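Local coordinates for tail fiber protein (Acinetobacter phage AM24, PDB 5W5P), which probably recognises and degrades the capsular polysaccharide of Acinetobacter baumannii as a trimeric phage tailspike, at residues I51-T56 with A75-T80; T80-N85 with R97-W102; D161-I166 with A201-R206; R250-G255 with R278-T283; L269-I274 with S291-V296. All coordinates share one frame; numbering follows the deposited sequence.

Contact 1 of 5, residues I51-T56 with A75-T80; sequences IVNGQT and ADTSDT
Gln55 and Ala75 meet backbone to backbone. Ala75 N donates to Gln55 O over 2.9 Å, with 154° at the hydrogen. The second bond is weak: Gly54 N lies 3.2 Å from Ala75 O and makes an angle of only 123°. Gly54 CA also comes within 3.3 Å of Ala75 O, as a CA-H...O contact. One carbonyl thus meets both the N and the CA of the glycine. This is the tight side, where Gln55 and Ala75 are buried. Gln55 is also tied to its own loop, since its OE1 accepts from Ile51 N at 3.1 Å, met from above the amide plane.

The other side faces solvent and is looser. Here the side chains of Asn53 and Thr77 cross at about a right angle. Thr77 carries OG1 beside its backbone N (chi1 -38°), which sets the hydroxyl oxygen 3.3 Å from Asn53 CB. The methyl CG2 of Thr77 packs 3.4 Å from Asn53 ND2.

Two turns come together here: type II from Val52 to Gln55 and type I from Asp76 to Asp79. The first leads into strand 56-59 and the second follows strand 71-75, at one end of this antiparallel pair.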
# COMPACT_ATOMS: atom_id res chain seq x y z
N ILE A 51 -9.17 25.43 -55.17
CA ILE A 51 -10.04 26.37 -55.86
C ILE A 51 -10.11 27.72 -55.14
O ILE A 51 -10.26 28.76 -55.78
CB ILE A 51 -11.44 25.77 -56.07
CG1 ILE A 51 -12.08 25.41 -54.73
CG2 ILE A 51 -11.36 24.54 -56.95
CD1 ILE A 51 -13.52 24.98 -54.86
N VAL A 52 -10.01 27.72 -53.81
CA VAL A 52 -9.98 28.95 -53.02
C VAL A 52 -8.81 28.86 -52.05
O VAL A 52 -8.21 27.80 -51.86
CB VAL A 52 -11.30 29.20 -52.26
CG1 VAL A 52 -12.44 29.47 -53.23
CG2 VAL A 52 -11.63 28.03 -51.35
N ASN A 53 -8.49 29.99 -51.43
CA ASN A 53 -7.43 30.04 -50.44
C ASN A 53 -7.95 29.51 -49.11
O ASN A 53 -9.02 29.92 -48.65
CB ASN A 53 -6.91 31.47 -50.28
CG ASN A 53 -6.09 31.92 -51.48
OD1 ASN A 53 -6.01 31.23 -52.50
ND2 ASN A 53 -5.47 33.10 -51.37
N GLY A 54 -7.19 28.61 -48.50
CA GLY A 54 -7.63 27.99 -47.26
C GLY A 54 -8.68 26.92 -47.42
O GLY A 54 -9.40 26.62 -46.46
N GLN A 55 -8.80 26.33 -48.61
CA GLN A 55 -9.78 25.28 -48.83
C GLN A 55 -9.39 24.03 -48.05
O GLN A 55 -8.21 23.68 -47.96
CB GLN A 55 -9.89 24.96 -50.32
CG GLN A 55 -10.91 23.89 -50.67
CD GLN A 55 -10.77 23.38 -52.09
OE1 GLN A 55 -9.74 23.60 -52.74
NE2 GLN A 55 -11.79 22.69 -52.59
N THR A 56 -10.38 23.37 -47.47
CA THR A 56 -10.17 22.08 -46.81
C THR A 56 -10.81 21.00 -47.68
O THR A 56 -11.99 21.08 -48.01
CB THR A 56 -10.77 22.06 -45.40
OG1 THR A 56 -10.29 23.18 -44.66
CG2 THR A 56 -10.34 20.78 -44.69
N ALA A 75 -5.35 24.07 -47.59
CA ALA A 75 -4.31 24.73 -48.39
C ALA A 75 -3.85 25.97 -47.65
O ALA A 75 -4.54 26.99 -47.62
CB ALA A 75 -4.84 25.07 -49.78
N ASP A 76 -2.67 25.89 -47.04
CA ASP A 76 -2.08 27.01 -46.31
C ASP A 76 -1.44 27.95 -47.33
O ASP A 76 -0.28 27.78 -47.73
CB ASP A 76 -1.07 26.51 -45.29
CG ASP A 76 -0.65 27.58 -44.30
OD1 ASP A 76 -1.16 28.72 -44.41
OD2 ASP A 76 0.17 27.29 -43.42
N THR A 77 -2.21 28.96 -47.75
CA THR A 77 -1.74 29.89 -48.78
C THR A 77 -0.57 30.74 -48.30
O THR A 77 0.20 31.22 -49.14
CB THR A 77 -2.88 30.79 -49.24
OG1 THR A 77 -4.10 30.04 -49.30
CG2 THR A 77 -2.59 31.37 -50.61
N SER A 78 -0.41 30.92 -46.99
CA SER A 78 0.69 31.72 -46.46
C SER A 78 2.02 30.97 -46.46
O SER A 78 3.07 31.61 -46.34
CB SER A 78 0.36 32.17 -45.03
OG SER A 78 0.20 31.06 -44.16
N ASP A 79 2.00 29.64 -46.60
CA ASP A 79 3.21 28.83 -46.56
C ASP A 79 3.64 28.48 -47.98
O ASP A 79 2.92 27.80 -48.71
CB ASP A 79 2.98 27.55 -45.74
CG ASP A 79 4.29 26.89 -45.32
OD1 ASP A 79 5.30 27.01 -46.05
OD2 ASP A 79 4.30 26.24 -44.25
N THR A 80 4.84 28.93 -48.35
CA THR A 80 5.43 28.63 -49.64
C THR A 80 6.81 27.98 -49.51
O THR A 80 7.53 27.88 -50.51
CB THR A 80 5.55 29.90 -50.49
OG1 THR A 80 6.09 30.96 -49.69
CG2 THR A 80 4.18 30.32 -51.01

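Contact 2 of 5, residues T80-N85 with R97-W102; sequences TTSLDN and RWKRKW
Arg97 grips the carbonyl of Ser82. Its NE donates to Ser82 O over 2.7 Å in a nearly straight bond of 161°. The bond lies in the carbonyl plane, on a lone pair of the oxygen. It is also close to the guanidinium plane. Arg97 NH2 adds a weak second bond to Ser82 O at 3.2 Å. Two N-H groups of one guanidinium therefore share a single acceptor, which helps to fix the rotation of the group.

Backbone of the same loop lies over one face of the guanidinium. Thr80 O stands 3.4 Å above the guanidinium plane of Arg97, offset toward the rim. Thr81 N lies over that face too, slightly higher. Thr80 O is not hydrogen-bonded to Arg97 NH1, which instead bonds to Gly95 O. The aliphatic part of the arginine packs on the serine: Arg97 CG is 4.0 Å from Ser82 CB. The arginine chain bends at CG (chi2 84°), and this turns its tip back to the loop.

The next shell holds the loop in place. Asp79 accepts from Ser82 OG and from Thr81 N. Lys99 NZ forms salt bridges with both Asp76 and Asp79. Both Lys99 NZ and Ser82 OG bind Asp79, which leaves them 4.3 Å apart.

The loop connects strands 71-75 and 89-91. Strand 97-100 runs between those two in the antiparallel sheet. Ser82 touches Ile89 and Arg97 touches Val91, so the loop folds back beside its own sheet at the surface.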
# COMPACT_ATOMS: atom_id res chain seq x y z
N THR A 80 4.84 28.93 -48.35
CA THR A 80 5.43 28.63 -49.64
C THR A 80 6.81 27.98 -49.51
O THR A 80 7.53 27.88 -50.51
CB THR A 80 5.55 29.90 -50.49
OG1 THR A 80 6.09 30.96 -49.69
CG2 THR A 80 4.18 30.32 -51.01
N THR A 81 7.20 27.56 -48.31
CA THR A 81 8.54 27.06 -48.07
C THR A 81 8.60 25.72 -47.34
O THR A 81 9.62 25.04 -47.45
CB THR A 81 9.36 28.08 -47.26
OG1 THR A 81 8.57 28.57 -46.17
CG2 THR A 81 9.76 29.26 -48.14
N SER A 82 7.55 25.32 -46.63
CA SER A 82 7.60 24.08 -45.85
C SER A 82 7.82 22.88 -46.76
O SER A 82 7.28 22.81 -47.87
CB SER A 82 6.31 23.90 -45.06
OG SER A 82 6.25 24.81 -43.97
N LEU A 83 8.61 21.93 -46.28
CA LEU A 83 8.93 20.74 -47.06
C LEU A 83 7.89 19.65 -46.84
O LEU A 83 7.23 19.58 -45.80
CB LEU A 83 10.32 20.21 -46.68
CG LEU A 83 11.48 21.20 -46.82
CD1 LEU A 83 12.82 20.49 -46.59
CD2 LEU A 83 11.47 21.88 -48.18
N ASP A 84 7.74 18.80 -47.86
CA ASP A 84 6.85 17.66 -47.77
C ASP A 84 7.41 16.63 -46.78
O ASP A 84 8.58 16.25 -46.88
CB ASP A 84 6.68 17.03 -49.16
CG ASP A 84 5.51 16.06 -49.23
OD1 ASP A 84 5.51 15.06 -48.47
OD2 ASP A 84 4.60 16.28 -50.06
N ASN A 85 6.58 16.21 -45.83
CA ASN A 85 6.99 15.18 -44.87
C ASN A 85 6.24 13.87 -45.05
O ASN A 85 6.43 12.95 -44.26
CB ASN A 85 6.84 15.69 -43.42
CG ASN A 85 5.39 15.93 -43.02
OD1 ASN A 85 4.45 15.63 -43.75
ND2 ASN A 85 5.21 16.48 -41.83
N ARG A 97 1.09 24.11 -50.18
CA ARG A 97 1.39 23.37 -48.95
C ARG A 97 0.07 22.95 -48.32
O ARG A 97 -0.64 23.77 -47.73
CB ARG A 97 2.23 24.20 -48.00
CG ARG A 97 3.71 23.92 -48.11
CD ARG A 97 4.33 24.73 -49.24
NE ARG A 97 5.72 24.36 -49.49
CZ ARG A 97 6.35 24.57 -50.63
NH1 ARG A 97 5.72 25.13 -51.65
NH2 ARG A 97 7.62 24.21 -50.76
N TRP A 98 -0.26 21.67 -48.45
CA TRP A 98 -1.41 21.08 -47.78
C TRP A 98 -1.00 20.59 -46.40
O TRP A 98 -0.01 19.87 -46.25
CB TRP A 98 -1.98 19.91 -48.60
CG TRP A 98 -2.55 20.32 -49.95
CD1 TRP A 98 -1.91 20.29 -51.15
CD2 TRP A 98 -3.87 20.81 -50.20
NE1 TRP A 98 -2.76 20.73 -52.14
CE2 TRP A 98 -3.96 21.06 -51.58
CE3 TRP A 98 -4.98 21.06 -49.40
CZ2 TRP A 98 -5.13 21.55 -52.18
CZ3 TRP A 98 -6.14 21.55 -49.99
CH2 TRP A 98 -6.20 21.79 -51.36
N LYS A 99 -1.75 21.00 -45.38
CA LYS A 99 -1.46 20.63 -44.00
C LYS A 99 -2.65 19.90 -43.40
O LYS A 99 -3.79 20.35 -43.52
CB LYS A 99 -1.10 21.85 -43.15
CG LYS A 99 -0.05 22.71 -43.82
CD LYS A 99 0.41 23.88 -42.98
CE LYS A 99 1.83 24.28 -43.40
NZ LYS A 99 2.12 25.68 -42.99
N ARG A 100 -2.37 18.77 -42.76
CA ARG A 100 -3.42 17.96 -42.14
C ARG A 100 -4.03 18.71 -40.96
O ARG A 100 -3.32 19.34 -40.17
CB ARG A 100 -2.85 16.62 -41.69
CG ARG A 100 -3.83 15.70 -41.00
CD ARG A 100 -3.13 14.49 -40.40
NE ARG A 100 -2.42 13.69 -41.41
CZ ARG A 100 -2.98 12.71 -42.11
NH1 ARG A 100 -4.25 12.40 -41.91
NH2 ARG A 100 -2.27 12.04 -43.00
N LYS A 101 -5.35 18.64 -40.86
CA LYS A 101 -6.07 19.18 -39.72
C LYS A 101 -6.08 18.12 -38.63
O LYS A 101 -6.70 17.06 -38.79
CB LYS A 101 -7.49 19.58 -40.11
CG LYS A 101 -7.59 20.56 -41.27
CD LYS A 101 -7.94 21.96 -40.78
CE LYS A 101 -8.85 22.68 -41.76
NZ LYS A 101 -9.28 24.00 -41.23
N TRP A 102 -5.40 18.39 -37.52
CA TRP A 102 -5.37 17.47 -36.39
C TRP A 102 -5.03 18.24 -35.12
O TRP A 102 -4.11 19.07 -35.13
CB TRP A 102 -4.37 16.33 -36.62
CG TRP A 102 -2.93 16.76 -36.72
CD1 TRP A 102 -2.33 17.40 -37.76
CD2 TRP A 102 -1.91 16.57 -35.73
NE1 TRP A 102 -1.00 17.62 -37.49
CE2 TRP A 102 -0.72 17.12 -36.24
CE3 TRP A 102 -1.88 15.99 -34.46
CZ2 TRP A 102 0.48 17.11 -35.54
CZ3 TRP A 102 -0.69 15.98 -33.75
CH2 TRP A 102 0.47 16.54 -34.30

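Contact 3 of 5, residues D161-I166 with A201-R206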
# COMPACT_ATOMS: atom_id res chain seq x y z
N ASP A 161 9.29 20.77 -19.38
CA ASP A 161 7.92 21.26 -19.55
C ASP A 161 7.06 20.34 -20.41
O ASP A 161 5.96 20.75 -20.82
CB ASP A 161 7.94 22.67 -20.13
CG ASP A 161 8.39 22.72 -21.59
OD1 ASP A 161 8.97 21.73 -22.08
OD2 ASP A 161 8.16 23.76 -22.24
N MSE A 162 7.51 19.12 -20.69
CA MSE A 162 6.76 18.23 -21.58
C MSE A 162 6.11 17.07 -20.85
O MSE A 162 6.51 16.71 -19.74
CB MSE A 162 7.67 17.69 -22.69
CG MSE A 162 8.41 18.74 -23.50
SE MSE A 162 9.68 17.98 -24.78
CE MSE A 162 8.43 17.52 -26.21
N LEU A 163 5.08 16.50 -21.47
CA LEU A 163 4.47 15.26 -21.01
C LEU A 163 4.26 14.38 -22.23
O LEU A 163 3.45 14.71 -23.10
CB LEU A 163 3.16 15.51 -20.27
CG LEU A 163 2.39 14.27 -19.83
CD1 LEU A 163 3.08 13.71 -18.60
CD2 LEU A 163 0.94 14.60 -19.49
N MSE A 164 4.97 13.27 -22.29
CA MSE A 164 4.92 12.43 -23.48
C MSE A 164 4.11 11.17 -23.25
O MSE A 164 4.02 10.67 -22.12
CB MSE A 164 6.34 12.10 -23.92
CG MSE A 164 7.22 13.35 -24.03
SE MSE A 164 9.11 13.04 -24.44
CE MSE A 164 9.67 12.09 -22.83
N GLU A 165 3.51 10.64 -24.32
CA GLU A 165 2.67 9.46 -24.20
C GLU A 165 2.82 8.57 -25.43
O GLU A 165 2.95 9.07 -26.55
CB GLU A 165 1.19 9.84 -24.02
CG GLU A 165 0.29 8.66 -23.62
CD GLU A 165 -0.96 9.10 -22.86
OE1 GLU A 165 -1.37 10.27 -23.01
OE2 GLU A 165 -1.54 8.26 -22.12
N ILE A 166 2.82 7.26 -25.20
CA ILE A 166 2.78 6.26 -26.26
C ILE A 166 1.60 5.36 -25.93
O ILE A 166 1.66 4.56 -24.99
CB ILE A 166 4.08 5.46 -26.35
CG1 ILE A 166 5.24 6.36 -26.77
CG2 ILE A 166 3.94 4.29 -27.33
CD1 ILE A 166 6.57 5.85 -26.33
N ALA A 201 9.52 11.86 -18.13
CA ALA A 201 8.07 12.07 -18.14
C ALA A 201 7.41 11.38 -19.33
O ALA A 201 7.17 12.01 -20.37
CB ALA A 201 7.72 13.56 -18.12
N LEU A 202 7.07 10.10 -19.17
CA LEU A 202 6.52 9.30 -20.24
C LEU A 202 5.41 8.41 -19.70
O LEU A 202 5.61 7.69 -18.72
CB LEU A 202 7.61 8.44 -20.90
CG LEU A 202 7.16 7.30 -21.83
CD1 LEU A 202 6.42 7.87 -23.02
CD2 LEU A 202 8.35 6.48 -22.27
N GLU A 203 4.24 8.46 -20.34
CA GLU A 203 3.18 7.49 -20.12
C GLU A 203 3.12 6.55 -21.32
O GLU A 203 3.02 7.01 -22.46
CB GLU A 203 1.83 8.18 -19.92
CG GLU A 203 1.88 9.42 -19.04
CD GLU A 203 1.74 9.09 -17.56
OE1 GLU A 203 2.67 9.40 -16.79
OE2 GLU A 203 0.71 8.51 -17.17
N ILE A 204 3.21 5.24 -21.08
CA ILE A 204 3.29 4.29 -22.18
C ILE A 204 2.44 3.07 -21.85
O ILE A 204 2.50 2.56 -20.72
CB ILE A 204 4.74 3.88 -22.47
CG1 ILE A 204 4.79 2.69 -23.43
CG2 ILE A 204 5.49 3.55 -21.18
CD1 ILE A 204 6.19 2.36 -23.89
N GLY A 205 1.64 2.63 -22.81
CA GLY A 205 0.98 1.34 -22.76
C GLY A 205 -0.54 1.38 -22.79
O GLY A 205 -1.16 0.36 -23.14
N ARG A 206 -1.16 2.50 -22.44
CA ARG A 206 -2.62 2.59 -22.44
C ARG A 206 -3.18 2.20 -23.81
O ARG A 206 -2.88 2.84 -24.82
CB ARG A 206 -3.05 4.01 -22.07
CG ARG A 206 -4.55 4.16 -21.81
CD ARG A 206 -4.96 3.47 -20.52
NE ARG A 206 -4.23 3.98 -19.36
CZ ARG A 206 -4.28 3.46 -18.14
NH1 ARG A 206 -5.04 2.39 -17.92
NH2 ARG A 206 -3.58 4.00 -17.15
O HOH W 1 -0.08 5.40 -22.17
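Met164, Glu165 and Ile166 pair in parallel with Leu202, Glu203 and Ile204. They form neighbouring rungs of a parallel beta-helix, the fold expected of a tailspike body. The backbone ladder alternates from strand to strand. Glu203 N donates to Met164 O and Ile166 N to Glu203 O, each over 2.8 Å. Met164 N with Ala201 O and Gly205 N with Ile166 O continue the ladder at its two ends. Met162 and Met164 are selenomethionines.

Glu165 can be followed outward along its strand neighbour. Glu165 CB lies 3.7 Å from Glu203 O. Glu165 CG comes nearer, 3.4 Å from Glu203 O. CG sits opposite the backbone N (chi1 -169°), and with the extended chain beyond it this carries the carboxylate obliquely across Glu203. Glu165 CD lies 4.2 Å from Glu203 CB. OE2 of Glu165 ends 4.0 Å from Glu203 CB. OE2 of Glu165 also accepts from a water at 3.2 Å, and that water accepts from Arg206 N. OE1 of Glu165 makes a salt bridge with Arg135. A bound zinc ion lies about 4 Å from the Glu165 side chain.

Glu203 bends away at its own CG, and the two carboxylate planes stand 82° apart. OE1 of Glu203 bonds to Asn230 and to His266 of the second subunit. The glutamates thus share one face of the sheet, and Glu203 reaches the trimer interface.

The other face is apolar and carries Met164, Ile166, Leu202 and Ile204. Phe182 packs on both isoleucines there. Across the rungs, Ile166 CD1 touches Leu202 CD1 at 3.9 Å.

Contact 4 of 5, residues R250-G255 with R278-T283; sequences RNETTG and RGFNVT
Glu252 and Arg278 form the charged link of this contact. Glu252 OE1 receives Arg278 NE at 3.0 Å, a salt bridge that includes a hydrogen bond. The bond is bent, with 133° at the hydrogen. The arginine comes from above the carboxylate plane, and the two flat groups stand 79° apart. Glu252 bends at CG (chi2 -55°), which folds its carboxylate over toward the arginine. Arg278 NH1 also donates to a water at 3.0 Å. That water sits beside Glu252 OE2, at a distance too short to be trusted.

The rest of the guanidinium is held from strand 306-310 and the loop before it. NH2 of Arg278 bonds to Ala305 O, and NH1 bonds to Asn307 OD1. Within the loop 250-255, Thr254 OG1 donates to Gly255 O.

Aromatic contacts come next. Glu252 OE2 meets the edge of the Phe280 ring, in its plane, 3.7 Å from CZ. The same Phe280 CZ lies 3.3 Å above the guanidinium plane of Arg278, offset toward the rim.

The remaining contacts are van der Waals. Gly255 O is 3.7 Å from Arg278 CB, and Thr254 OG1 is 4.1 Å from that carbon.

The loop 250-255 lies between strands 241-244 and 257-258. Strand 279-285 pairs in parallel with 257-258 and 260-263 on one side and with 306-310 on the other. Phe280 packs on Tyr337 of the second subunit, at the corner where the chain changes face.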
# COMPACT_ATOMS: atom_id res chain seq x y z
N ARG A 250 27.31 7.67 -15.31
CA ARG A 250 27.33 8.47 -14.08
C ARG A 250 28.17 7.72 -13.04
O ARG A 250 29.31 7.34 -13.35
CB ARG A 250 25.90 8.78 -13.66
CG ARG A 250 25.25 9.83 -14.53
CD ARG A 250 24.96 11.08 -13.74
NE ARG A 250 23.67 11.01 -13.06
CZ ARG A 250 23.51 11.15 -11.75
NH1 ARG A 250 24.55 11.39 -10.97
NH2 ARG A 250 22.29 11.07 -11.22
N ASN A 251 27.67 7.50 -11.82
CA ASN A 251 28.41 6.86 -10.75
C ASN A 251 28.26 5.34 -10.74
O ASN A 251 28.67 4.70 -9.77
CB ASN A 251 27.96 7.40 -9.39
CG ASN A 251 27.79 8.91 -9.39
OD1 ASN A 251 28.75 9.66 -9.55
ND2 ASN A 251 26.55 9.36 -9.20
N GLU A 252 27.68 4.76 -11.79
CA GLU A 252 27.37 3.34 -11.79
C GLU A 252 28.25 2.59 -12.77
O GLU A 252 28.54 3.07 -13.87
CB GLU A 252 25.90 3.11 -12.14
CG GLU A 252 24.93 3.86 -11.25
CD GLU A 252 25.14 3.57 -9.78
OE1 GLU A 252 25.45 2.40 -9.42
OE2 GLU A 252 24.99 4.50 -8.97
N THR A 253 28.68 1.39 -12.37
CA THR A 253 29.51 0.53 -13.20
C THR A 253 28.69 -0.46 -14.01
O THR A 253 29.26 -1.24 -14.78
CB THR A 253 30.53 -0.22 -12.34
OG1 THR A 253 29.86 -0.84 -11.23
CG2 THR A 253 31.58 0.74 -11.81
N THR A 254 27.37 -0.47 -13.83
CA THR A 254 26.45 -1.23 -14.65
C THR A 254 25.32 -0.31 -15.09
O THR A 254 25.22 0.84 -14.65
CB THR A 254 25.86 -2.44 -13.90
OG1 THR A 254 24.96 -1.97 -12.89
CG2 THR A 254 26.96 -3.26 -13.25
N GLY A 255 24.46 -0.81 -15.98
CA GLY A 255 23.24 -0.11 -16.28
C GLY A 255 22.32 -0.05 -15.08
O GLY A 255 22.46 -0.79 -14.11
N ARG A 278 20.79 -2.57 -11.39
CA ARG A 278 20.70 -1.51 -10.40
C ARG A 278 19.41 -0.75 -10.64
O ARG A 278 18.92 -0.67 -11.77
CB ARG A 278 21.93 -0.59 -10.48
CG ARG A 278 21.95 0.55 -9.47
CD ARG A 278 23.05 0.35 -8.44
NE ARG A 278 23.27 1.50 -7.58
CZ ARG A 278 22.40 1.96 -6.67
NH1 ARG A 278 22.72 3.02 -5.94
NH2 ARG A 278 21.23 1.36 -6.49
N GLY A 279 18.84 -0.21 -9.57
CA GLY A 279 17.55 0.46 -9.67
C GLY A 279 17.43 1.58 -8.66
O GLY A 279 18.02 1.54 -7.58
N PHE A 280 16.65 2.60 -9.03
CA PHE A 280 16.28 3.70 -8.15
C PHE A 280 14.79 3.92 -8.27
O PHE A 280 14.29 4.13 -9.38
CB PHE A 280 17.03 4.99 -8.50
CG PHE A 280 18.53 4.88 -8.45
CD1 PHE A 280 19.24 4.43 -9.56
CD2 PHE A 280 19.24 5.26 -7.32
CE1 PHE A 280 20.62 4.33 -9.53
CE2 PHE A 280 20.62 5.17 -7.28
CZ PHE A 280 21.32 4.71 -8.39
N ASN A 281 14.08 3.88 -7.15
CA ASN A 281 12.66 4.26 -7.08
C ASN A 281 11.84 3.46 -8.09
O ASN A 281 11.30 3.98 -9.06
CB ASN A 281 12.51 5.77 -7.28
CG ASN A 281 11.07 6.22 -7.21
OD1 ASN A 281 10.33 5.84 -6.30
ND2 ASN A 281 10.67 7.04 -8.18
N VAL A 282 11.77 2.17 -7.83
CA VAL A 282 11.18 1.20 -8.74
C VAL A 282 9.85 0.74 -8.15
O VAL A 282 9.76 0.47 -6.95
CB VAL A 282 12.12 0.00 -8.98
CG1 VAL A 282 11.41 -1.13 -9.72
CG2 VAL A 282 13.37 0.47 -9.73
N THR A 283 8.82 0.67 -8.99
CA THR A 283 7.49 0.23 -8.57
C THR A 283 6.98 -0.80 -9.57
O THR A 283 6.95 -0.53 -10.77
CB THR A 283 6.51 1.40 -8.47
OG1 THR A 283 7.10 2.46 -7.69
CG2 THR A 283 5.22 0.94 -7.80
O HOH W 2 25.11 4.68 -6.56

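Contact 5 of 5, residues L269-I274 with S291-V296; sequences LCNRII and SCYGGV
Two successive coils of the parallel beta-helix stack here at their turns, with Leu269, Cys270 and Asn271 lying against Ser291, Cys292 and Tyr293. The end-to-end directions of the two segments differ by only 3°. Leu269 and Ser291 share nearly the same backbone bend, with positive phi, so the same bend recurs in these two coils.

Cys270 sits over Cys292. The CB of Cys270 is 4.0 Å from the SG of Cys292. The SG atoms of Cys270 and Cys292 are 4.4 Å apart, so the pair packs without a disulfide. Beside them Tyr293 N donates to Cys270 O over 2.8 Å.

Leu269 and Tyr293 lie alongside each other and point the same way. The methyl CD2 of Leu269 touches Tyr293 CZ at 4.0 Å. Asn271 leans in from its own coil and brings OD1 within 3.5 Å of Tyr293 CD2. The amide and ring planes are 42° apart.

Arg272 turns back at CG (chi2 -84°). Its NH2 donates to Asn271 O over 3.0 Å, from above the carbonyl plane. Its guanidinium makes a cation-pi contact with Tyr297.

At Ile273 the chain turns a corner between faces. Gly295 O takes two amides there, Ile273 N at 3.0 Å and, more weakly, Ile274 N. Ile274 and Val296 then pair as a parallel bridge. Both pack on Val284. Their side chains meet with Ile274 CB 4.2 Å from Val296 CG1.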
# COMPACT_ATOMS: atom_id res chain seq x y z
N LEU A 269 3.80 -14.61 -20.43
CA LEU A 269 4.88 -15.29 -21.14
C LEU A 269 6.07 -14.37 -21.40
O LEU A 269 6.81 -14.56 -22.36
CB LEU A 269 4.38 -15.90 -22.44
CG LEU A 269 3.28 -16.95 -22.25
CD1 LEU A 269 2.57 -17.27 -23.55
CD2 LEU A 269 3.89 -18.20 -21.64
N CYS A 270 6.25 -13.36 -20.55
CA CYS A 270 7.40 -12.47 -20.65
C CYS A 270 8.60 -13.07 -19.94
O CYS A 270 8.46 -13.72 -18.90
CB CYS A 270 7.06 -11.09 -20.06
SG CYS A 270 5.61 -10.29 -20.80
N ASN A 271 9.79 -12.87 -20.51
CA ASN A 271 11.00 -13.43 -19.92
C ASN A 271 11.42 -12.66 -18.67
O ASN A 271 11.87 -13.26 -17.69
CB ASN A 271 12.14 -13.44 -20.94
CG ASN A 271 11.93 -14.45 -22.04
OD1 ASN A 271 11.35 -15.52 -21.83
ND2 ASN A 271 12.41 -14.12 -23.24
N ARG A 272 11.30 -11.34 -18.71
CA ARG A 272 11.60 -10.48 -17.57
C ARG A 272 10.65 -9.29 -17.59
O ARG A 272 10.21 -8.85 -18.66
CB ARG A 272 13.05 -9.97 -17.58
CG ARG A 272 14.12 -11.04 -17.58
CD ARG A 272 14.42 -11.53 -16.19
NE ARG A 272 15.61 -12.38 -16.18
CZ ARG A 272 15.59 -13.71 -16.30
NH1 ARG A 272 16.72 -14.40 -16.29
NH2 ARG A 272 14.43 -14.34 -16.44
N ILE A 273 10.35 -8.77 -16.41
CA ILE A 273 9.68 -7.48 -16.32
C ILE A 273 10.71 -6.36 -16.41
O ILE A 273 10.61 -5.46 -17.26
CB ILE A 273 8.85 -7.38 -15.03
CG1 ILE A 273 7.81 -8.50 -14.96
CG2 ILE A 273 8.17 -6.03 -14.94
CD1 ILE A 273 7.01 -8.51 -13.67
N ILE A 274 11.72 -6.41 -15.55
CA ILE A 274 12.84 -5.48 -15.58
C ILE A 274 14.12 -6.30 -15.64
O ILE A 274 14.29 -7.26 -14.88
CB ILE A 274 12.86 -4.55 -14.34
CG1 ILE A 274 11.60 -3.68 -14.32
CG2 ILE A 274 14.11 -3.69 -14.34
CD1 ILE A 274 11.58 -2.67 -13.19
N SER A 291 2.17 -16.89 -16.38
CA SER A 291 3.17 -17.72 -17.04
C SER A 291 4.37 -16.89 -17.50
O SER A 291 4.91 -17.11 -18.59
CB SER A 291 2.56 -18.49 -18.21
OG SER A 291 1.47 -19.28 -17.78
N CYS A 292 4.80 -15.94 -16.68
CA CYS A 292 6.01 -15.17 -16.94
C CYS A 292 7.22 -15.90 -16.37
O CYS A 292 7.18 -16.41 -15.25
CB CYS A 292 5.90 -13.78 -16.34
SG CYS A 292 4.75 -12.69 -17.20
N TYR A 293 8.30 -15.94 -17.14
CA TYR A 293 9.48 -16.70 -16.76
C TYR A 293 10.41 -15.93 -15.83
O TYR A 293 11.39 -16.51 -15.34
CB TYR A 293 10.22 -17.15 -18.02
CG TYR A 293 9.32 -17.94 -18.94
CD1 TYR A 293 8.90 -19.22 -18.60
CD2 TYR A 293 8.86 -17.39 -20.13
CE1 TYR A 293 8.06 -19.94 -19.42
CE2 TYR A 293 8.02 -18.11 -20.97
CZ TYR A 293 7.61 -19.38 -20.61
OH TYR A 293 6.77 -20.11 -21.43
N GLY A 294 10.13 -14.66 -15.56
CA GLY A 294 10.96 -13.87 -14.67
C GLY A 294 10.37 -12.50 -14.42
O GLY A 294 9.72 -11.93 -15.30
N GLY A 295 10.59 -11.96 -13.22
CA GLY A 295 10.06 -10.65 -12.88
C GLY A 295 11.11 -9.56 -12.82
O GLY A 295 11.76 -9.26 -13.83
N VAL A 296 11.29 -8.97 -11.64
CA VAL A 296 12.20 -7.84 -11.46
C VAL A 296 13.58 -8.39 -11.15
O VAL A 296 13.84 -8.87 -10.05
CB VAL A 296 11.72 -6.91 -10.35
CG1 VAL A 296 12.58 -5.66 -10.30
CG2 VAL A 296 10.26 -6.55 -10.55

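In the fold
From the N terminus, contact 1 closes the loop around strands 56-59 and 71-75. Contact 2 follows in series and closes the one around strand 89-91. The two share Thr80 and lie on the same small antiparallel sheet. Contact 3 comes later, its centre about 26 Å from that of contact 2. It closes a loop of 34 intervening residues and joins strands 164-169 and 199-204 of the beta-helix. Contacts 4 and 5 are further along, closing loops of 22 and 16 residues. They cross: residues 269-274 lie between 250-255 and 278-283, and 291-296 lies beyond 278-283, so the segments alternate. Val282 packs on Ile274 where they meet. Together they tie strand 279-285 to strands 272-276 and 294-298.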